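Local coordinates for protein probable threonyl-tRNA synthetase 1 (Aeropyrum pernix, PDB 3A32) that catalyses the attachment of threonine to tRNA(Thr), activating the amino acid with ATP before passing it to the tRNA, probably without editing mischarged seryl-tRNA, at residues Arg66-Val71 with Asp163-Ile168; Glu57-Phe62 with Phe137-Val142. All coordinates share one frame; numbering follows the deposited sequence.

Contact 1 of 2, residues Arg66-Val71 with Asp163-Ile168; sequences RGYYVV and DDAHII. With ZN (zinc ion), chain G.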
loop_
_atom_site.group_PDB
_atom_site.type_symbol
_atom_site.label_atom_id
_atom_site.label_comp_id
_atom_site.label_asym_id
_atom_site.label_seq_id
_atom_site.Cartn_x
_atom_site.Cartn_y
_atom_site.Cartn_z
ATOM N N ARG A 66 11.252 -1.691 13.419
ATOM C CA ARG A 66 11.655 -2.845 14.164
ATOM C C ARG A 66 12.752 -3.665 13.448
ATOM O O ARG A 66 13.129 -4.701 13.938
ATOM C CB ARG A 66 10.414 -3.759 14.394
ATOM C CG ARG A 66 9.222 -3.122 15.185
ATOM C CD ARG A 66 9.522 -2.841 16.664
ATOM N NE ARG A 66 9.918 -4.096 17.288
ATOM C CZ ARG A 66 10.029 -4.339 18.607
ATOM N NH1 ARG A 66 9.761 -3.393 19.508
ATOM N NH2 ARG A 66 10.399 -5.562 19.013
ATOM N N GLY A 67 13.233 -3.219 12.296
ATOM C CA GLY A 67 14.372 -3.848 11.657
ATOM C C GLY A 67 14.075 -4.804 10.512
ATOM O O GLY A 67 14.982 -5.557 10.087
ATOM N N TYR A 68 12.835 -4.810 10.025
ATOM C CA TYR A 68 12.469 -5.643 8.889
ATOM C C TYR A 68 12.641 -4.825 7.653
ATOM O O TYR A 68 12.322 -3.665 7.616
ATOM C CB TYR A 68 10.989 -6.086 8.919
ATOM C CG TYR A 68 10.579 -7.024 10.044
ATOM C CD1 TYR A 68 10.325 -8.388 9.809
ATOM C CD2 TYR A 68 10.386 -6.518 11.362
ATOM C CE1 TYR A 68 9.940 -9.222 10.847
ATOM C CE2 TYR A 68 10.003 -7.347 12.414
ATOM C CZ TYR A 68 9.779 -8.685 12.159
ATOM O OH TYR A 68 9.372 -9.462 13.219
ATOM N N TYR A 69 13.112 -5.463 6.609
ATOM C CA TYR A 69 13.063 -4.871 5.306
ATOM C C TYR A 69 11.663 -5.061 4.769
ATOM O O TYR A 69 11.149 -6.172 4.788
ATOM C CB TYR A 69 14.003 -5.605 4.428
ATOM C CG TYR A 69 15.415 -5.624 4.899
ATOM C CD1 TYR A 69 16.151 -4.438 5.025
ATOM C CD2 TYR A 69 16.074 -6.854 5.137
ATOM C CE1 TYR A 69 17.483 -4.472 5.441
ATOM C CE2 TYR A 69 17.395 -6.887 5.534
ATOM C CZ TYR A 69 18.088 -5.704 5.675
ATOM O OH TYR A 69 19.390 -5.743 6.050
ATOM N N VAL A 70 11.046 -3.983 4.291
ATOM C CA VAL A 70 9.738 -4.129 3.666
ATOM C C VAL A 70 9.841 -4.388 2.195
ATOM O O VAL A 70 10.682 -3.787 1.507
ATOM C CB VAL A 70 8.755 -2.991 4.013
ATOM C CG1 VAL A 70 8.684 -2.874 5.595
ATOM C CG2 VAL A 70 9.125 -1.703 3.343
ATOM N N VAL A 71 9.028 -5.326 1.725
ATOM C CA VAL A 71 9.078 -5.731 0.362
ATOM C C VAL A 71 7.678 -5.940 -0.198
ATOM O O VAL A 71 6.665 -5.976 0.529
ATOM C CB VAL A 71 9.982 -6.990 0.134
ATOM C CG1 VAL A 71 11.404 -6.735 0.677
ATOM C CG2 VAL A 71 9.352 -8.245 0.726
ATOM N N ASP A 163 -0.028 -10.101 7.217
ATOM C CA ASP A 163 1.143 -9.346 7.674
ATOM C C ASP A 163 2.309 -10.362 7.849
ATOM O O ASP A 163 2.706 -10.740 8.961
ATOM C CB ASP A 163 0.839 -8.601 9.012
ATOM C CG ASP A 163 0.306 -9.542 10.137
ATOM O OD1 ASP A 163 -0.440 -10.506 9.827
ATOM O OD2 ASP A 163 0.615 -9.310 11.339
ATOM N N ASP A 164 2.859 -10.756 6.719
ATOM C CA ASP A 164 3.748 -11.877 6.593
ATOM C C ASP A 164 5.206 -11.439 6.742
ATOM O O ASP A 164 5.600 -10.414 6.187
ATOM C CB ASP A 164 3.529 -12.477 5.190
ATOM C CG ASP A 164 4.042 -13.910 5.066
ATOM O OD1 ASP A 164 4.190 -14.599 6.105
ATOM O OD2 ASP A 164 4.258 -14.354 3.909
ATOM N N ALA A 165 6.033 -12.245 7.421
ATOM C CA ALA A 165 7.455 -11.955 7.459
ATOM C C ALA A 165 8.203 -13.258 7.535
ATOM O O ALA A 165 7.638 -14.284 7.943
ATOM C CB ALA A 165 7.791 -11.045 8.642
ATOM N N HIS A 166 9.446 -13.225 7.090
ATOM C CA HIS A 166 10.351 -14.332 7.191
ATOM C C HIS A 166 11.651 -13.889 7.844
ATOM O O HIS A 166 12.163 -12.788 7.585
ATOM C CB HIS A 166 10.545 -15.002 5.813
ATOM C CG HIS A 166 9.280 -15.625 5.317
ATOM N ND1 HIS A 166 8.353 -14.925 4.581
ATOM C CD2 HIS A 166 8.717 -16.822 5.585
ATOM C CE1 HIS A 166 7.301 -15.682 4.354
ATOM N NE2 HIS A 166 7.497 -16.843 4.947
ATOM N N ILE A 167 12.152 -14.742 8.731
ATOM C CA ILE A 167 13.327 -14.433 9.502
ATOM C C ILE A 167 14.326 -15.568 9.383
ATOM O O ILE A 167 14.004 -16.738 9.624
ATOM C CB ILE A 167 12.968 -14.204 10.988
ATOM C CG1 ILE A 167 11.832 -13.209 11.102
ATOM C CG2 ILE A 167 14.220 -13.743 11.836
ATOM C CD1 ILE A 167 11.703 -12.661 12.528
ATOM N N ILE A 168 15.545 -15.223 9.004
ATOM C CA ILE A 168 16.663 -16.173 9.003
ATOM C C ILE A 168 17.606 -15.751 10.131
ATOM O O ILE A 168 18.254 -14.704 10.045
ATOM C CB ILE A 168 17.359 -16.168 7.622
ATOM C CG1 ILE A 168 16.324 -16.561 6.571
ATOM C CG2 ILE A 168 18.621 -17.060 7.622
ATOM C CD1 ILE A 168 16.779 -16.548 5.133
HETATM ZN ZN ZN G . 6.042 -18.193 4.972
HETATM O O HOH W 1 4.588 -17.151 5.918
#
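Y68 and A165 make the tight part of this contact: ring atom CE1 of Y68 lies 3.6 Å from CB of A165, and the methyl approaches the ring obliquely. Small as it is, A165 lets the tyrosine ring come close to the strand. The other half is looser. The side chain of I167 crosses that of Y68 obliquely, and its CD1 stays 4.0 Å from OH of Y68. CB of Y68 points toward 163-168 and, with CG beside the backbone N (chi1 -66°), CE1 lies against CB of A165; the hydroxyl is hydrogen-bonded to E184 and R311. G67, at positive phi in the Schellman motif ending helix 48-65, suits a turn where a CB would jam. H166 points the opposite way from A165. Its NE2 binds the zinc ion at 2.0 Å, and C112 and H310 complete the protein ligands. This metal side holds water: one molecule, 2.0 Å from the zinc ion, donates a hydrogen bond to OD1 of D164, 2.6 Å away. Such a strand, with A165 and I167 packing on Y68 and H166 turned to the metal on the other side, belongs to the largely antiparallel catalytic sheet of class II threonyl-tRNA synthetases, with their zinc site.

Contact 2 of 2, residues Glu57-Phe62 with Phe137-Val142; sequences EVLAKF and FEFGRV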
loop_
_atom_site.group_PDB
_atom_site.type_symbol
_atom_site.label_atom_id
_atom_site.label_comp_id
_atom_site.label_asym_id
_atom_site.label_seq_id
_atom_site.Cartn_x
_atom_site.Cartn_y
_atom_site.Cartn_z
ATOM N N GLU A 57 0.352 0.765 5.366
ATOM C CA GLU A 57 1.283 1.843 5.662
ATOM C C GLU A 57 1.770 1.777 7.099
ATOM O O GLU A 57 2.965 1.894 7.356
ATOM C CB GLU A 57 0.573 3.193 5.417
ATOM C CG GLU A 57 1.414 4.327 5.854
ATOM C CD GLU A 57 0.715 5.710 5.889
ATOM O OE1 GLU A 57 -0.259 5.898 5.134
ATOM O OE2 GLU A 57 1.229 6.585 6.689
ATOM N N VAL A 58 0.828 1.650 8.041
ATOM C CA VAL A 58 1.140 1.451 9.469
ATOM C C VAL A 58 1.931 0.164 9.722
ATOM O O VAL A 58 2.929 0.200 10.406
ATOM C CB VAL A 58 -0.157 1.428 10.382
ATOM C CG1 VAL A 58 0.195 1.037 11.834
ATOM C CG2 VAL A 58 -0.874 2.799 10.350
ATOM N N LEU A 59 1.496 -0.959 9.170
ATOM C CA LEU A 59 2.190 -2.219 9.390
ATOM C C LEU A 59 3.550 -2.239 8.723
ATOM O O LEU A 59 4.491 -2.733 9.328
ATOM C CB LEU A 59 1.345 -3.434 8.933
ATOM C CG LEU A 59 0.004 -3.519 9.674
ATOM C CD1 LEU A 59 -0.901 -4.598 9.076
ATOM C CD2 LEU A 59 0.301 -3.753 11.172
ATOM N N ALA A 60 3.655 -1.705 7.495
ATOM C CA ALA A 60 4.930 -1.571 6.809
ATOM C C ALA A 60 5.931 -0.725 7.604
ATOM O O ALA A 60 7.049 -1.165 7.864
ATOM C CB ALA A 60 4.749 -1.003 5.361
ATOM N N LYS A 61 5.527 0.476 7.994
ATOM C CA LYS A 61 6.378 1.367 8.798
ATOM C C LYS A 61 6.723 0.823 10.172
ATOM O O LYS A 61 7.882 0.983 10.611
ATOM C CB LYS A 61 5.763 2.780 8.906
ATOM C CG LYS A 61 5.653 3.487 7.532
ATOM C CD LYS A 61 4.856 4.788 7.568
ATOM C CE LYS A 61 4.911 5.417 6.190
ATOM N NZ LYS A 61 4.147 6.700 6.090
ATOM N N PHE A 62 5.746 0.195 10.848
ATOM C CA PHE A 62 6.009 -0.509 12.124
ATOM C C PHE A 62 7.122 -1.551 11.973
ATOM O O PHE A 62 8.067 -1.592 12.770
ATOM C CB PHE A 62 4.757 -1.171 12.704
ATOM C CG PHE A 62 5.044 -2.034 13.939
ATOM C CD1 PHE A 62 5.508 -1.448 15.137
ATOM C CD2 PHE A 62 4.853 -3.417 13.903
ATOM C CE1 PHE A 62 5.797 -2.247 16.270
ATOM C CE2 PHE A 62 5.140 -4.227 15.009
ATOM C CZ PHE A 62 5.599 -3.634 16.213
ATOM N N PHE A 137 9.569 -8.235 5.748
ATOM C CA PHE A 137 8.132 -8.076 5.989
ATOM C C PHE A 137 7.381 -7.755 4.684
ATOM O O PHE A 137 7.868 -6.972 3.879
ATOM C CB PHE A 137 7.836 -6.916 6.964
ATOM C CG PHE A 137 6.362 -6.610 7.081
ATOM C CD1 PHE A 137 5.523 -7.446 7.821
ATOM C CD2 PHE A 137 5.798 -5.524 6.413
ATOM C CE1 PHE A 137 4.188 -7.206 7.907
ATOM C CE2 PHE A 137 4.437 -5.268 6.520
ATOM C CZ PHE A 137 3.629 -6.102 7.253
ATOM N N GLU A 138 6.185 -8.305 4.508
ATOM C CA GLU A 138 5.347 -7.949 3.342
ATOM C C GLU A 138 3.877 -7.950 3.723
ATOM O O GLU A 138 3.438 -8.895 4.372
ATOM C CB GLU A 138 5.564 -8.881 2.131
ATOM C CG GLU A 138 4.624 -8.576 0.987
ATOM C CD GLU A 138 4.967 -9.283 -0.321
ATOM O OE1 GLU A 138 5.904 -10.136 -0.368
ATOM O OE2 GLU A 138 4.269 -9.001 -1.319
ATOM N N PHE A 139 3.165 -6.866 3.371
ATOM C CA PHE A 139 1.691 -6.802 3.384
ATOM C C PHE A 139 1.290 -7.584 2.133
ATOM O O PHE A 139 1.209 -7.029 1.022
ATOM C CB PHE A 139 1.258 -5.326 3.276
ATOM C CG PHE A 139 -0.224 -5.075 3.541
ATOM C CD1 PHE A 139 -0.742 -5.118 4.833
ATOM C CD2 PHE A 139 -1.087 -4.757 2.494
ATOM C CE1 PHE A 139 -2.124 -4.891 5.067
ATOM C CE2 PHE A 139 -2.438 -4.493 2.720
ATOM C CZ PHE A 139 -2.958 -4.557 4.015
ATOM N N GLY A 140 1.111 -8.893 2.272
ATOM C CA GLY A 140 1.150 -9.754 1.066
ATOM C C GLY A 140 -0.209 -10.248 0.647
ATOM O O GLY A 140 -1.056 -10.481 1.501
ATOM N N ARG A 141 -0.418 -10.447 -0.648
ATOM C CA ARG A 141 -1.753 -10.852 -1.193
ATOM C C ARG A 141 -1.677 -12.252 -1.788
ATOM O O ARG A 141 -0.934 -12.476 -2.744
ATOM C CB ARG A 141 -2.222 -9.870 -2.257
ATOM C CG ARG A 141 -2.379 -8.466 -1.696
ATOM C CD ARG A 141 -2.302 -7.406 -2.763
ATOM N NE ARG A 141 -2.797 -6.157 -2.186
ATOM C CZ ARG A 141 -1.991 -5.248 -1.665
ATOM N NH1 ARG A 141 -0.678 -5.443 -1.709
ATOM N NH2 ARG A 141 -2.497 -4.175 -1.112
ATOM N N VAL A 142 -2.426 -13.180 -1.182
ATOM C CA VAL A 142 -2.317 -14.598 -1.451
ATOM C C VAL A 142 -3.662 -15.167 -1.864
ATOM O O VAL A 142 -4.712 -14.651 -1.490
ATOM C CB VAL A 142 -1.641 -15.386 -0.276
ATOM C CG1 VAL A 142 -0.195 -14.897 -0.051
ATOM C CG2 VAL A 142 -2.421 -15.286 1.020
#
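The ring of F137 reaches the backbone of L59 and A60, its CE2 lying 3.7 Å from CA of A60 and its CZ 3.9 Å from CB of L59. CA of A60 and O of L59, the latter 3.8 Å from CE2 of F137, approach the ring obliquely. An alanine suits position 60 because its lone methyl lets the ring rest close to the helix backbone. CG of F137 is anti to its backbone N (chi1 172°), which carries the long, flat side chain across to the helix. CD1 of L59 meets the edge of the F139 ring near the ring plane, 4.2 Å from CE1, so L59 touches F137 with its CB and F139 with its branch tip. Alternation along the strand puts F137 and F139 on the helix-facing side and E138 on the other, where H115 and T73 bind its carboxylate. Here helix 48-65 packs against the largely antiparallel sheet of the class II synthetase catalytic domain; the axes of segments 57-62 and 137-142 run nearly antiparallel (155°), 8.6 Å apart at their closest approach. Replacing F137 by an alanine would probably open a gap beside L59 and A60 and leave H63, whose ring stacks on F137, without its partner. Farther out, NH2 of R141 lies at the edge of the F139 ring, in its plane, while NE of R141 forms a salt bridge with E72 of the second subunit. On the far side of the helix, one turn apart, NZ of K61 bonds OE2 of E57 at 3.0 Å, coming from above the carboxylate plane. K61 and E57 also form reciprocal salt bridges with E57 and K61 of the second subunit, and the hydroxyl of Y53 from that subunit hydrogen-bonds the backbone N of F139.

In the fold
From the N terminus the chain first runs through helix 48-65, which supplies 57-62, and turns directly into 66-71, so the first halves of both contacts are neighbours in sequence. Strand 134-143 then returns to the helix, and contact 2 closes a loop of 74 residues. The next strand, 159-170, brings 163-168 back to 66-71, closing contact 1 over 91 residues. The segments alternate, so the two loops cross rather than nest. In the sheet, strand 134-143 lies between 69-70 and 159-170, with probable hydrogen bonds from F137 N to Y69 O and from E138 N to D164 O. Both contacts touch the second subunit.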